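Local coordinates for trypsin-resistant surface T6 protein (Streptococcus pyogenes serotype M6, PDB 4P0D) that forms the backbone of a surface pilus, probably through sortase-mediated linkage of its subunits to one another and to the cell wall, at residues Ser421-Trp426 with Glu446-Ser451; Gly169-Tyr174 with Ile431-Asp436; Tyr88-Ala93 with Leu114-Asn119; Asp105-Asn110 with Ala143-Pro148; Gln320-Lys325 with Thr470-Thr475. The protein carries 1 engineered substitution. All coordinates share one frame; numbering follows the deposited sequence.

Interaction 1. Residues Ser421-Trp426 with Glu446-Ser451; sequences SEQVGW and EAYIES
Gln423 lies along the start of 446-451 and touches Tyr448, Ala447 and Glu446 in turn. Its CB rests 3.8 Å from CE2 of the Tyr448 ring, which also leans on the Gln423 backbone. CG comes next, 3.5 Å from the carbonyl O of Ala447. With CG anti to the backbone N (chi1 -171°) and the chain extended beyond it, the amide is carried across the Glu446 side chain, where Gln423 CD is 3.4 Å from Glu446 CG; amide and carboxylate planes stand 77° apart. At the tip, NE2 lies over the face of the Trp426 indole and donates an almost straight 2.8 Å hydrogen bond to Gly425 O. Ala447 N reaches that same oxygen at 2.8 Å from the opposite face of the carbonyl plane, so Gly425 O is gripped from two sides. The backbone here is a classic beta bulge where the antiparallel strands 425-428 and 445-451 meet: Val424 and Gly425 both face Ala447, whose O takes a 3.0 Å bond from Val424 N and a weak one from Gly425 N. From the bulge itself, Val424 CG1 meets Ile449 CD1 at 3.8 Å, the two side chains crossing at about a right angle, with Leu348 and Ile351 of another sheet packed against them. A water bridges Ser421 OG and Glu422 O to Ile449 N, while Ser421 OG is also bonded to Thr418 O.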
# COMPACT_ATOMS: atom_id res chain seq x y z
N SER A 421 24.33 -30.39 -13.72
CA SER A 421 23.12 -29.67 -14.13
C SER A 421 23.39 -28.28 -14.66
O SER A 421 24.42 -27.66 -14.39
CB SER A 421 22.16 -29.56 -12.94
OG SER A 421 22.80 -28.96 -11.82
N GLU A 422 22.41 -27.76 -15.39
CA GLU A 422 22.53 -26.44 -15.98
C GLU A 422 22.27 -25.33 -14.96
O GLU A 422 21.78 -25.54 -13.84
CB GLU A 422 21.58 -26.30 -17.18
CG GLU A 422 20.13 -26.03 -16.83
CD GLU A 422 19.17 -26.47 -17.92
OE1 GLU A 422 18.38 -25.63 -18.41
OE2 GLU A 422 19.22 -27.67 -18.26
N GLN A 423 22.61 -24.13 -15.39
CA GLN A 423 22.36 -22.93 -14.64
C GLN A 423 20.86 -22.74 -14.42
O GLN A 423 20.06 -22.92 -15.35
CB GLN A 423 22.91 -21.75 -15.43
CG GLN A 423 22.90 -20.45 -14.65
CD GLN A 423 23.32 -19.28 -15.50
OE1 GLN A 423 23.89 -19.45 -16.58
NE2 GLN A 423 23.05 -18.07 -15.02
N VAL A 424 20.49 -22.39 -13.20
CA VAL A 424 19.08 -22.16 -12.86
C VAL A 424 18.74 -20.67 -12.66
O VAL A 424 17.57 -20.30 -12.75
CB VAL A 424 18.63 -22.98 -11.64
CG1 VAL A 424 18.70 -24.46 -11.97
CG2 VAL A 424 19.46 -22.66 -10.40
N GLY A 425 19.74 -19.84 -12.40
CA GLY A 425 19.52 -18.41 -12.33
C GLY A 425 20.79 -17.63 -12.06
O GLY A 425 21.88 -18.02 -12.52
N TRP A 426 20.64 -16.56 -11.30
CA TRP A 426 21.73 -15.63 -11.00
C TRP A 426 21.75 -15.24 -9.53
O TRP A 426 20.72 -15.20 -8.86
CB TRP A 426 21.56 -14.36 -11.85
CG TRP A 426 21.58 -14.63 -13.34
CD1 TRP A 426 20.50 -14.79 -14.17
CD2 TRP A 426 22.74 -14.77 -14.17
NE1 TRP A 426 20.92 -15.02 -15.46
CE2 TRP A 426 22.29 -15.00 -15.49
CE3 TRP A 426 24.12 -14.70 -13.92
CZ2 TRP A 426 23.18 -15.19 -16.56
CZ3 TRP A 426 25.00 -14.88 -15.01
CH2 TRP A 426 24.52 -15.13 -16.29
N GLU A 446 26.63 -16.66 -11.92
CA GLU A 446 25.74 -17.75 -12.32
C GLU A 446 25.36 -18.54 -11.08
O GLU A 446 26.19 -18.72 -10.21
CB GLU A 446 26.40 -18.70 -13.32
CG GLU A 446 26.47 -18.18 -14.75
CD GLU A 446 27.72 -17.39 -15.04
OE1 GLU A 446 27.84 -16.88 -16.16
OE2 GLU A 446 28.58 -17.28 -14.16
N ALA A 447 24.09 -18.94 -10.99
CA ALA A 447 23.61 -19.78 -9.89
C ALA A 447 23.33 -21.19 -10.39
O ALA A 447 22.54 -21.37 -11.33
CB ALA A 447 22.36 -19.19 -9.28
N TYR A 448 23.98 -22.17 -9.75
CA TYR A 448 23.70 -23.60 -9.93
C TYR A 448 23.17 -24.17 -8.62
O TYR A 448 23.50 -23.67 -7.56
CB TYR A 448 24.97 -24.38 -10.33
CG TYR A 448 25.63 -23.77 -11.51
CD1 TYR A 448 26.56 -22.74 -11.35
CD2 TYR A 448 25.31 -24.18 -12.79
CE1 TYR A 448 27.16 -22.15 -12.44
CE2 TYR A 448 25.90 -23.60 -13.89
CZ TYR A 448 26.83 -22.58 -13.71
OH TYR A 448 27.42 -21.99 -14.80
N ILE A 449 22.37 -25.22 -8.72
CA ILE A 449 21.93 -25.95 -7.54
C ILE A 449 23.06 -26.90 -7.16
O ILE A 449 23.46 -27.73 -7.97
CB ILE A 449 20.63 -26.74 -7.82
CG1 ILE A 449 19.49 -25.77 -8.17
CG2 ILE A 449 20.28 -27.62 -6.62
CD1 ILE A 449 18.28 -26.43 -8.78
N GLU A 450 23.59 -26.73 -5.95
CA GLU A 450 24.76 -27.50 -5.48
C GLU A 450 24.36 -28.82 -4.84
O GLU A 450 25.07 -29.81 -4.99
CB GLU A 450 25.58 -26.69 -4.47
CG GLU A 450 26.92 -27.35 -4.15
CD GLU A 450 27.73 -26.59 -3.11
OE1 GLU A 450 27.12 -25.96 -2.22
OE2 GLU A 450 28.97 -26.65 -3.19
N SER A 451 23.24 -28.82 -4.13
CA SER A 451 22.74 -30.03 -3.50
C SER A 451 21.22 -29.94 -3.29
O SER A 451 20.65 -28.84 -3.32
CB SER A 451 23.43 -30.25 -2.15
OG SER A 451 23.09 -29.23 -1.22
O HOH W 1 21.99 -26.44 -11.29

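Interaction 2. Residues Gly169-Tyr174 with Ile431-Asp436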
# COMPACT_ATOMS: atom_id res chain seq x y z
N GLY A 169 12.67 -16.11 -7.44
CA GLY A 169 13.67 -15.38 -8.22
C GLY A 169 13.10 -14.37 -9.21
O GLY A 169 13.86 -13.73 -9.89
N SER A 170 11.78 -14.20 -9.27
CA SER A 170 11.17 -13.21 -10.16
C SER A 170 11.22 -11.79 -9.59
O SER A 170 10.95 -11.58 -8.41
CB SER A 170 9.72 -13.59 -10.45
OG SER A 170 9.63 -14.84 -11.11
N VAL A 171 11.54 -10.81 -10.42
CA VAL A 171 11.51 -9.41 -10.00
C VAL A 171 10.14 -8.83 -10.34
O VAL A 171 9.67 -8.87 -11.49
CB VAL A 171 12.64 -8.58 -10.64
CG1 VAL A 171 12.41 -7.09 -10.50
CG2 VAL A 171 13.98 -8.96 -10.04
N LEU A 172 9.49 -8.28 -9.32
CA LEU A 172 8.17 -7.68 -9.47
C LEU A 172 8.26 -6.17 -9.38
O LEU A 172 9.01 -5.64 -8.54
CB LEU A 172 7.24 -8.22 -8.39
CG LEU A 172 7.05 -9.74 -8.37
CD1 LEU A 172 6.00 -10.14 -7.36
CD2 LEU A 172 6.62 -10.25 -9.72
N SER A 173 7.51 -5.48 -10.23
CA SER A 173 7.62 -4.03 -10.38
C SER A 173 6.32 -3.40 -9.90
O SER A 173 5.27 -3.61 -10.48
CB SER A 173 7.89 -3.64 -11.83
OG SER A 173 9.15 -4.16 -12.24
N TYR A 174 6.43 -2.64 -8.83
CA TYR A 174 5.29 -2.01 -8.20
C TYR A 174 5.27 -0.51 -8.54
O TYR A 174 6.31 0.12 -8.72
CB TYR A 174 5.37 -2.17 -6.70
CG TYR A 174 5.25 -3.58 -6.20
CD1 TYR A 174 6.36 -4.42 -6.11
CD2 TYR A 174 4.02 -4.09 -5.80
CE1 TYR A 174 6.24 -5.71 -5.63
CE2 TYR A 174 3.89 -5.38 -5.32
CZ TYR A 174 5.00 -6.18 -5.24
OH TYR A 174 4.85 -7.45 -4.76
N ILE A 431 21.34 -12.48 -3.21
CA ILE A 431 19.95 -12.67 -3.61
C ILE A 431 19.85 -13.50 -4.89
O ILE A 431 20.60 -13.26 -5.85
CB ILE A 431 19.25 -11.30 -3.82
CG1 ILE A 431 19.32 -10.47 -2.53
CG2 ILE A 431 17.81 -11.47 -4.27
CD1 ILE A 431 18.60 -9.14 -2.61
N PHE A 432 18.92 -14.46 -4.91
CA PHE A 432 18.66 -15.28 -6.09
C PHE A 432 17.70 -14.60 -7.08
O PHE A 432 16.61 -14.13 -6.70
CB PHE A 432 18.08 -16.65 -5.72
CG PHE A 432 17.76 -17.50 -6.93
CD1 PHE A 432 18.76 -18.11 -7.65
CD2 PHE A 432 16.45 -17.67 -7.35
CE1 PHE A 432 18.48 -18.88 -8.76
CE2 PHE A 432 16.15 -18.44 -8.46
CZ PHE A 432 17.16 -19.04 -9.18
N TYR A 433 18.11 -14.59 -8.35
CA TYR A 433 17.28 -14.10 -9.44
C TYR A 433 17.14 -15.20 -10.45
O TYR A 433 18.11 -15.88 -10.79
CB TYR A 433 17.96 -12.93 -10.16
CG TYR A 433 18.11 -11.72 -9.30
CD1 TYR A 433 19.14 -11.64 -8.37
CD2 TYR A 433 17.21 -10.67 -9.39
CE1 TYR A 433 19.27 -10.53 -7.55
CE2 TYR A 433 17.35 -9.55 -8.60
CZ TYR A 433 18.37 -9.50 -7.67
OH TYR A 433 18.48 -8.39 -6.87
N SER A 434 15.95 -15.30 -11.03
CA SER A 434 15.69 -16.25 -12.09
C SER A 434 16.39 -15.78 -13.36
O SER A 434 16.83 -14.64 -13.47
CB SER A 434 14.20 -16.35 -12.34
OG SER A 434 13.70 -15.13 -12.88
N ILE A 435 16.48 -16.68 -14.33
CA ILE A 435 17.06 -16.39 -15.63
C ILE A 435 16.37 -15.18 -16.26
O ILE A 435 17.03 -14.27 -16.80
CB ILE A 435 16.94 -17.60 -16.58
CG1 ILE A 435 17.76 -18.80 -16.06
CG2 ILE A 435 17.31 -17.24 -18.00
CD1 ILE A 435 19.27 -18.62 -16.10
N ASP A 436 15.05 -15.15 -16.20
CA ASP A 436 14.28 -14.07 -16.81
C ASP A 436 14.35 -12.74 -16.06
O ASP A 436 13.95 -11.71 -16.58
CB ASP A 436 12.83 -14.48 -17.05
CG ASP A 436 12.69 -15.52 -18.16
OD1 ASP A 436 13.50 -15.52 -19.11
OD2 ASP A 436 11.76 -16.35 -18.06
O HOH W 2 11.03 -15.26 -13.52
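Gly169, at phi 86° and psi 2°, brings its backbone to within 4.0 Å of Tyr433, CA to CA, and its O takes a 2.9 Å hydrogen bond from Ser434 N. This is a junction between domains: the residues leading into strand 171-179 of the Cna-B-like domain meet strand 431-434, an edge strand of a four-stranded antiparallel sheet much later in the chain. No ladder forms, and Ser434 N approaches from above the carbonyl plane of Gly169 rather than within it. A weaker CH...O contact runs the other way, from Gly169 CA to Phe432 O at 3.5 Å. Having no side chain, Gly169 can also lie close to the Phe432 ring, whose CD2 is 3.7 Å from Gly169 CA. That ring extends away from its own backbone N, chi1 178°, and stacks on Tyr410 as well. Next to it in sequence, Tyr433 offers a ring edge: Val171 CG2 sits near the ring plane, 3.7 Å from CE2. The Val171 backbone N is bonded to Ser437 OG, just past residues 431-436, a second polar tie between the two parts. Ser170 turns from strand 431-434, yet its hydroxyl, bonded to Ser167 OG, still reaches across through one water, which lies 2.8 Å from Ser170 OG and 2.7 Å from Ser434 OG.

Interaction 3. Residues Tyr88-Ala93 with Leu114-Asn119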
# COMPACT_ATOMS: atom_id res chain seq x y z
N TYR A 88 -27.79 25.70 12.12
CA TYR A 88 -27.59 26.19 13.47
C TYR A 88 -28.37 27.51 13.62
O TYR A 88 -28.34 28.37 12.74
CB TYR A 88 -26.11 26.42 13.70
CG TYR A 88 -25.84 27.08 15.02
CD1 TYR A 88 -25.96 26.35 16.21
CD2 TYR A 88 -25.52 28.44 15.10
CE1 TYR A 88 -25.73 26.96 17.43
CE2 TYR A 88 -25.29 29.05 16.32
CZ TYR A 88 -25.39 28.30 17.48
OH TYR A 88 -25.18 28.89 18.71
N ASN A 89 -29.10 27.64 14.73
CA ASN A 89 -29.90 28.83 14.98
C ASN A 89 -29.11 29.76 15.89
O ASN A 89 -29.01 29.52 17.09
CB ASN A 89 -31.23 28.48 15.66
CG ASN A 89 -32.19 27.75 14.74
OD1 ASN A 89 -32.44 28.15 13.60
ND2 ASN A 89 -32.75 26.68 15.24
N ALA A 90 -28.54 30.80 15.30
CA ALA A 90 -27.68 31.72 16.03
C ALA A 90 -28.57 32.62 16.87
O ALA A 90 -29.66 32.99 16.43
CB ALA A 90 -26.87 32.57 15.07
N ARG A 91 -28.12 32.95 18.08
CA ARG A 91 -28.83 33.90 18.94
C ARG A 91 -28.12 35.26 18.87
O ARG A 91 -27.09 35.46 19.51
CB ARG A 91 -28.86 33.41 20.38
CG ARG A 91 -29.62 34.38 21.29
CD ARG A 91 -29.36 34.11 22.76
NE ARG A 91 -30.26 33.07 23.23
N GLY A 92 -28.68 36.17 18.09
CA GLY A 92 -28.13 37.50 17.92
C GLY A 92 -27.00 37.51 16.92
O GLY A 92 -26.47 36.46 16.58
N ALA A 93 -26.65 38.69 16.45
CA ALA A 93 -25.57 38.85 15.50
C ALA A 93 -24.31 38.28 16.14
O ALA A 93 -24.06 38.48 17.33
CB ALA A 93 -25.36 40.31 15.12
N LEU A 114 -18.88 31.72 9.18
CA LEU A 114 -20.30 32.00 9.14
C LEU A 114 -20.62 33.15 10.08
O LEU A 114 -20.06 33.26 11.18
CB LEU A 114 -21.12 30.78 9.55
CG LEU A 114 -21.02 29.59 8.58
CD1 LEU A 114 -21.53 28.33 9.26
CD2 LEU A 114 -21.77 29.82 7.28
N ALA A 115 -21.56 33.99 9.67
CA ALA A 115 -21.96 35.13 10.50
C ALA A 115 -23.45 35.39 10.36
O ALA A 115 -23.97 35.28 9.26
CB ALA A 115 -21.17 36.36 10.10
N ALA A 116 -24.12 35.72 11.48
CA ALA A 116 -25.45 36.31 11.43
C ALA A 116 -25.30 37.82 11.57
O ALA A 116 -24.64 38.31 12.51
CB ALA A 116 -26.35 35.75 12.50
N SER A 117 -25.88 38.56 10.62
CA SER A 117 -25.62 40.01 10.47
C SER A 117 -26.84 40.83 10.10
O SER A 117 -27.68 40.39 9.32
CB SER A 117 -24.56 40.21 9.38
OG SER A 117 -24.34 41.60 9.17
N TYR A 118 -26.91 42.06 10.63
CA TYR A 118 -27.97 43.00 10.28
C TYR A 118 -27.66 43.77 9.01
O TYR A 118 -28.50 44.53 8.54
CB TYR A 118 -28.21 44.00 11.42
CG TYR A 118 -28.75 43.37 12.67
CD1 TYR A 118 -30.04 42.86 12.71
CD2 TYR A 118 -27.98 43.29 13.81
CE1 TYR A 118 -30.56 42.28 13.85
CE2 TYR A 118 -28.48 42.70 14.96
CZ TYR A 118 -29.78 42.19 14.97
OH TYR A 118 -30.28 41.59 16.10
N ASN A 119 -26.47 43.58 8.43
CA ASN A 119 -26.03 44.37 7.28
C ASN A 119 -25.90 43.57 6.00
O ASN A 119 -25.12 43.93 5.11
CB ASN A 119 -24.68 45.03 7.59
CG ASN A 119 -24.43 46.28 6.77
OD1 ASN A 119 -25.35 46.88 6.20
ND2 ASN A 119 -23.17 46.70 6.71
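Ala116 meets the first segment twice, through its methyl group and through its carbonyl. The methyl points at strand 86-91, with CB 4.1 Å from Ala90 CB and equally far from Gly92 O. The carbonyl O lies 3.2 Å from Ala93 CA in a bent CH...O contact, and 3.4 Å from Ala93 CB. No direct hydrogen bond joins the two segments. Strand 108-116 pairs instead with strand 94-101, Ala116 bonding to Ser94, and the chain comes to that strand from 86-91 through a turn at Gly92, whose phi is positive (82°). The alanine contact lies at the corner of the Ig-like first domain where strand 86-91, itself paired with strand 7-13, passes into the next strand. Ser117 turns away from Ala93 and makes an ST turn, its OG accepting a 3.0 Å bond from Asn119 N while also bonding to Asn123 O. At the middle of that turn, Tyr118 brings the end of its side chain near the first segment: with CG beside the backbone N (chi1 -66°), CE2 comes 3.9 Å from Ala93 CB. The phenol oxygen of Tyr118 is bonded to Tyr31 OH and Asp6 OD2, and Tyr31 OH also bonds Ala93 N.

Interaction 4. Residues Asp105-Asn110 with Ala143-Pro148; sequences DGRTYN and AKSSLP
Residues 105-110 and 143-148 run antiparallel, with Thr108 and Ser146 as a hydrogen-bonded pair: Thr108 N to Ser146 O is 3.1 Å, and Ser146 N to Thr108 O is 2.9 Å. Tyr109 and Ser145 form the neighbouring non-hydrogen-bonded pair, their CA atoms only 4.1 Å apart, and Asn110 N closes on Lys144 O at 2.9 Å. Tyr109 and Ser145 share a face of the sheet. There Ser145 CB sits over the middle of the tyrosine ring, 3.6 Å from the centroid and 13° off the normal, a CH-pi contact, while the Ala143 methyl is at the ring edge near CE1. Tyr109 OH is hydrogen-bonded to Glu16 O. Strand 139-155, which pairs here with 108-116 of the Ig-like first domain, runs on to pair with 171-179 of the next domain, so this ladder lies at the join between them; Ser146 OG bonds Ser182 N, and Gly106 O bonds Tyr284 OH. Arg107 works across the strands. A bend at chi3 (48°) brings NH1 2.9 Å from Ser145 OG, close to the guanidinium plane, and Leu147 CB lies over one face of that group. NE and NH2 both hold Asp105 OD2 in a salt bridge, NE at 2.8 Å; together with the NH1 bond this should hold the guanidinium's rotation. The other carboxylate oxygen, Asp105 OD1, accepts from Arg107 N, making an Asx turn.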
# COMPACT_ATOMS: atom_id res chain seq x y z
N ASP A 105 -15.45 8.74 5.38
CA ASP A 105 -14.89 8.41 4.08
C ASP A 105 -13.45 8.93 3.85
O ASP A 105 -12.91 8.78 2.75
CB ASP A 105 -15.81 8.92 2.98
CG ASP A 105 -15.85 10.43 2.89
OD1 ASP A 105 -15.18 11.12 3.68
OD2 ASP A 105 -16.56 10.93 2.01
N GLY A 106 -12.84 9.55 4.85
CA GLY A 106 -11.47 10.02 4.74
C GLY A 106 -11.29 11.40 4.14
O GLY A 106 -10.17 11.86 3.94
N ARG A 107 -12.38 12.11 3.85
CA ARG A 107 -12.22 13.41 3.25
C ARG A 107 -11.77 14.45 4.26
O ARG A 107 -11.92 14.30 5.48
CB ARG A 107 -13.47 13.87 2.49
CG ARG A 107 -14.66 14.32 3.30
CD ARG A 107 -15.82 14.67 2.36
NE ARG A 107 -16.03 13.62 1.38
CZ ARG A 107 -15.84 13.71 0.06
NH1 ARG A 107 -15.46 14.83 -0.57
NH2 ARG A 107 -16.05 12.61 -0.65
N THR A 108 -11.19 15.52 3.72
CA THR A 108 -10.68 16.62 4.52
C THR A 108 -11.28 17.91 3.99
O THR A 108 -11.41 18.10 2.78
CB THR A 108 -9.13 16.68 4.51
OG1 THR A 108 -8.69 17.78 5.31
CG2 THR A 108 -8.56 16.83 3.13
N TYR A 109 -11.67 18.79 4.92
CA TYR A 109 -12.48 19.97 4.65
C TYR A 109 -11.70 21.25 4.92
O TYR A 109 -10.86 21.28 5.81
CB TYR A 109 -13.70 19.99 5.59
CG TYR A 109 -14.87 19.13 5.17
CD1 TYR A 109 -15.89 19.66 4.38
CD2 TYR A 109 -14.98 17.81 5.58
CE1 TYR A 109 -16.98 18.89 4.01
CE2 TYR A 109 -16.08 17.03 5.19
CZ TYR A 109 -17.07 17.58 4.42
OH TYR A 109 -18.18 16.82 4.05
N ASN A 110 -11.99 22.30 4.14
CA ASN A 110 -11.53 23.63 4.48
C ASN A 110 -12.39 24.17 5.63
O ASN A 110 -13.54 23.72 5.81
CB ASN A 110 -11.64 24.59 3.31
CG ASN A 110 -10.76 24.21 2.11
OD1 ASN A 110 -9.81 23.43 2.20
ND2 ASN A 110 -11.09 24.79 0.98
N ALA A 143 -19.79 23.71 1.78
CA ALA A 143 -18.59 23.12 2.31
C ALA A 143 -17.72 22.69 1.15
O ALA A 143 -18.24 22.35 0.07
CB ALA A 143 -18.92 21.95 3.21
N LYS A 144 -16.41 22.73 1.39
CA LYS A 144 -15.41 22.34 0.42
C LYS A 144 -14.46 21.29 1.00
O LYS A 144 -13.82 21.50 2.03
CB LYS A 144 -14.63 23.55 -0.08
CG LYS A 144 -13.60 23.19 -1.15
CD LYS A 144 -13.08 24.42 -1.87
CE LYS A 144 -11.73 24.15 -2.52
NZ LYS A 144 -11.36 25.27 -3.42
N SER A 145 -14.36 20.17 0.31
CA SER A 145 -13.55 19.06 0.77
C SER A 145 -12.82 18.39 -0.40
O SER A 145 -13.19 18.59 -1.57
CB SER A 145 -14.45 18.05 1.50
OG SER A 145 -15.40 17.51 0.59
N SER A 146 -11.79 17.61 -0.08
CA SER A 146 -11.09 16.77 -1.05
C SER A 146 -10.99 15.34 -0.52
O SER A 146 -11.01 15.10 0.69
CB SER A 146 -9.71 17.38 -1.35
OG SER A 146 -8.91 17.47 -0.18
N LEU A 147 -10.92 14.38 -1.43
CA LEU A 147 -10.88 12.97 -1.05
C LEU A 147 -9.61 12.38 -1.66
O LEU A 147 -9.56 12.14 -2.85
CB LEU A 147 -12.13 12.22 -1.56
CG LEU A 147 -12.20 10.70 -1.34
CD1 LEU A 147 -12.17 10.36 0.14
CD2 LEU A 147 -13.45 10.11 -1.98
N PRO A 148 -8.57 12.19 -0.84
CA PRO A 148 -7.38 11.56 -1.37
C PRO A 148 -7.58 10.09 -1.73
O PRO A 148 -8.60 9.48 -1.34
CB PRO A 148 -6.39 11.69 -0.22
CG PRO A 148 -6.86 12.89 0.54
CD PRO A 148 -8.34 12.74 0.51
O HOH W 3 -14.44 16.60 -3.28
O HOH W 4 -9.71 19.76 1.02
O HOH W 5 -15.55 23.90 3.77

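Interaction 5. Residues Gln320-Lys325 with Thr470-Thr475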
# COMPACT_ATOMS: atom_id res chain seq x y z
N GLN A 320 3.37 -24.76 -5.77
CA GLN A 320 4.47 -25.70 -5.81
C GLN A 320 4.01 -27.00 -6.44
O GLN A 320 2.84 -27.38 -6.32
CB GLN A 320 5.07 -25.90 -4.43
CG GLN A 320 4.11 -26.38 -3.37
CD GLN A 320 4.69 -26.29 -1.97
OE1 GLN A 320 5.66 -25.57 -1.72
NE2 GLN A 320 4.08 -27.01 -1.05
N ILE A 321 4.94 -27.64 -7.13
CA ILE A 321 4.67 -28.89 -7.83
C ILE A 321 5.17 -30.06 -6.98
O ILE A 321 6.28 -30.04 -6.47
CB ILE A 321 5.35 -28.91 -9.21
CG1 ILE A 321 4.86 -27.73 -10.04
CG2 ILE A 321 5.04 -30.23 -9.93
CD1 ILE A 321 5.58 -27.57 -11.35
N ALA A 322 4.33 -31.09 -6.90
CA ALA A 322 4.63 -32.30 -6.14
C ALA A 322 4.27 -33.52 -6.97
O ALA A 322 3.40 -33.46 -7.84
CB ALA A 322 3.86 -32.29 -4.82
N PHE A 323 4.95 -34.62 -6.72
CA PHE A 323 4.65 -35.88 -7.39
C PHE A 323 5.14 -37.04 -6.53
O PHE A 323 5.88 -36.85 -5.57
CB PHE A 323 5.31 -35.92 -8.77
CG PHE A 323 6.82 -35.82 -8.73
CD1 PHE A 323 7.59 -36.96 -8.53
CD2 PHE A 323 7.46 -34.60 -8.89
CE1 PHE A 323 8.96 -36.88 -8.50
CE2 PHE A 323 8.84 -34.52 -8.88
CZ PHE A 323 9.60 -35.66 -8.67
N ARG A 324 4.71 -38.24 -6.88
CA ARG A 324 5.17 -39.42 -6.17
C ARG A 324 5.82 -40.40 -7.14
O ARG A 324 5.32 -40.63 -8.24
CB ARG A 324 4.02 -40.08 -5.42
CG ARG A 324 4.50 -41.08 -4.38
CD ARG A 324 3.33 -41.79 -3.73
NE ARG A 324 3.67 -42.23 -2.38
CZ ARG A 324 2.88 -42.95 -1.59
NH1 ARG A 324 1.67 -43.32 -2.01
NH2 ARG A 324 3.30 -43.29 -0.38
N LYS A 325 6.95 -40.96 -6.69
CA LYS A 325 7.70 -41.94 -7.45
C LYS A 325 7.42 -43.34 -6.92
O LYS A 325 7.58 -43.58 -5.73
CB LYS A 325 9.19 -41.64 -7.32
CG LYS A 325 10.07 -42.40 -8.29
CD LYS A 325 9.55 -42.25 -9.72
CE LYS A 325 10.48 -42.90 -10.72
NZ LYS A 325 10.45 -44.38 -10.59
N THR A 470 -0.47 -26.63 -3.37
CA THR A 470 0.29 -27.68 -4.02
C THR A 470 -0.48 -28.33 -5.17
O THR A 470 -1.67 -28.67 -5.05
CB THR A 470 0.76 -28.74 -3.01
OG1 THR A 470 1.51 -28.10 -1.98
CG2 THR A 470 1.65 -29.81 -3.68
N VAL A 471 0.22 -28.48 -6.30
CA VAL A 471 -0.30 -29.16 -7.46
C VAL A 471 0.37 -30.53 -7.50
O VAL A 471 1.54 -30.63 -7.86
CB VAL A 471 0.00 -28.38 -8.75
CG1 VAL A 471 -0.60 -29.08 -9.95
CG2 VAL A 471 -0.54 -26.96 -8.66
N LEU A 472 -0.36 -31.58 -7.12
CA LEU A 472 0.18 -32.96 -7.10
C LEU A 472 -0.13 -33.72 -8.38
O LEU A 472 -1.30 -33.80 -8.80
CB LEU A 472 -0.41 -33.72 -5.91
CG LEU A 472 0.01 -35.19 -5.72
CD1 LEU A 472 1.49 -35.31 -5.42
CD2 LEU A 472 -0.81 -35.83 -4.61
N LEU A 473 0.89 -34.27 -9.02
CA LEU A 473 0.69 -34.98 -10.29
C LEU A 473 -0.40 -36.06 -10.16
O LEU A 473 -0.37 -36.82 -9.21
CB LEU A 473 1.99 -35.63 -10.73
CG LEU A 473 2.01 -36.25 -12.13
CD1 LEU A 473 1.95 -35.18 -13.22
CD2 LEU A 473 3.27 -37.07 -12.31
N GLU A 474 -1.33 -36.12 -11.12
CA GLU A 474 -2.51 -37.02 -11.03
C GLU A 474 -2.12 -38.49 -10.92
O GLU A 474 -2.65 -39.22 -10.07
CB GLU A 474 -3.42 -36.83 -12.25
N THR A 475 -1.19 -38.91 -11.76
CA THR A 475 -0.71 -40.28 -11.79
C THR A 475 0.69 -40.29 -11.18
O THR A 475 1.49 -39.40 -11.47
CB THR A 475 -0.70 -40.81 -13.25
OG1 THR A 475 -2.01 -40.66 -13.83
CG2 THR A 475 -0.30 -42.28 -13.32
O HOH W 6 2.27 -38.23 -8.15
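Gln320 and Thr470 begin a parallel ladder that continues through Ile321 with Val471 and Ala322 with Leu472, the strand axes 4.7 Å apart at closest and 31° from strictly parallel. Its backbone hydrogen bonds step from side to side: Val471 N to Gln320 O at 2.8 Å, nearly straight, Ala322 N to Val471 O, and Leu473 N to Ala322 O at 2.9 Å. A side-chain bond is added at the start, Gln320 NE2 giving to Thr470 OG1 at 2.9 Å, with the hydroxyl oxygen close to the amide plane. Farther along, the strands draw apart and one water joins Arg324 N to Leu473 O. The apolar contacts fall on both faces. On that of Gln320, Ala322 CB fits between Thr470 CG2, 3.5 Å away, and Leu472 CD1, 3.9 Å away. On the other, Phe323 CB meets Leu473 CB at 3.9 Å, and the phenyl group swings off to meet Phe339 edge-to-face. Past the ladder, Lys325 NZ is covalently joined to CG of Asn479 on strand 470-479. A Lys-Asn isopeptide bond tying the first and last strands is a hallmark of the Cna-B-like domains of Gram-positive pilins.

In the fold
From the N terminus, interaction 3 closes a short loop between 88-93 and 114-119, and interaction 4 crosses it, opening at 105-110 and closing at 143-148; both use strand 108-116. Interaction 4 ends on the long strand 139-155 that enters the second domain. Strand 171-179, its neighbour there, leads from interaction 2, whose loop spans more than 250 residues before it closes at 431-436, on the edge of the sheet that also holds strands 425-428 and 445-451. Interaction 5 opens within that span at 320-325 and closes after it at 470-475, so the two cross. Interaction 1 falls wholly between the segments of interaction 5 and crosses interaction 2, with which it shares a sheet: Trp426 N is probably hydrogen-bonded to Tyr433 O.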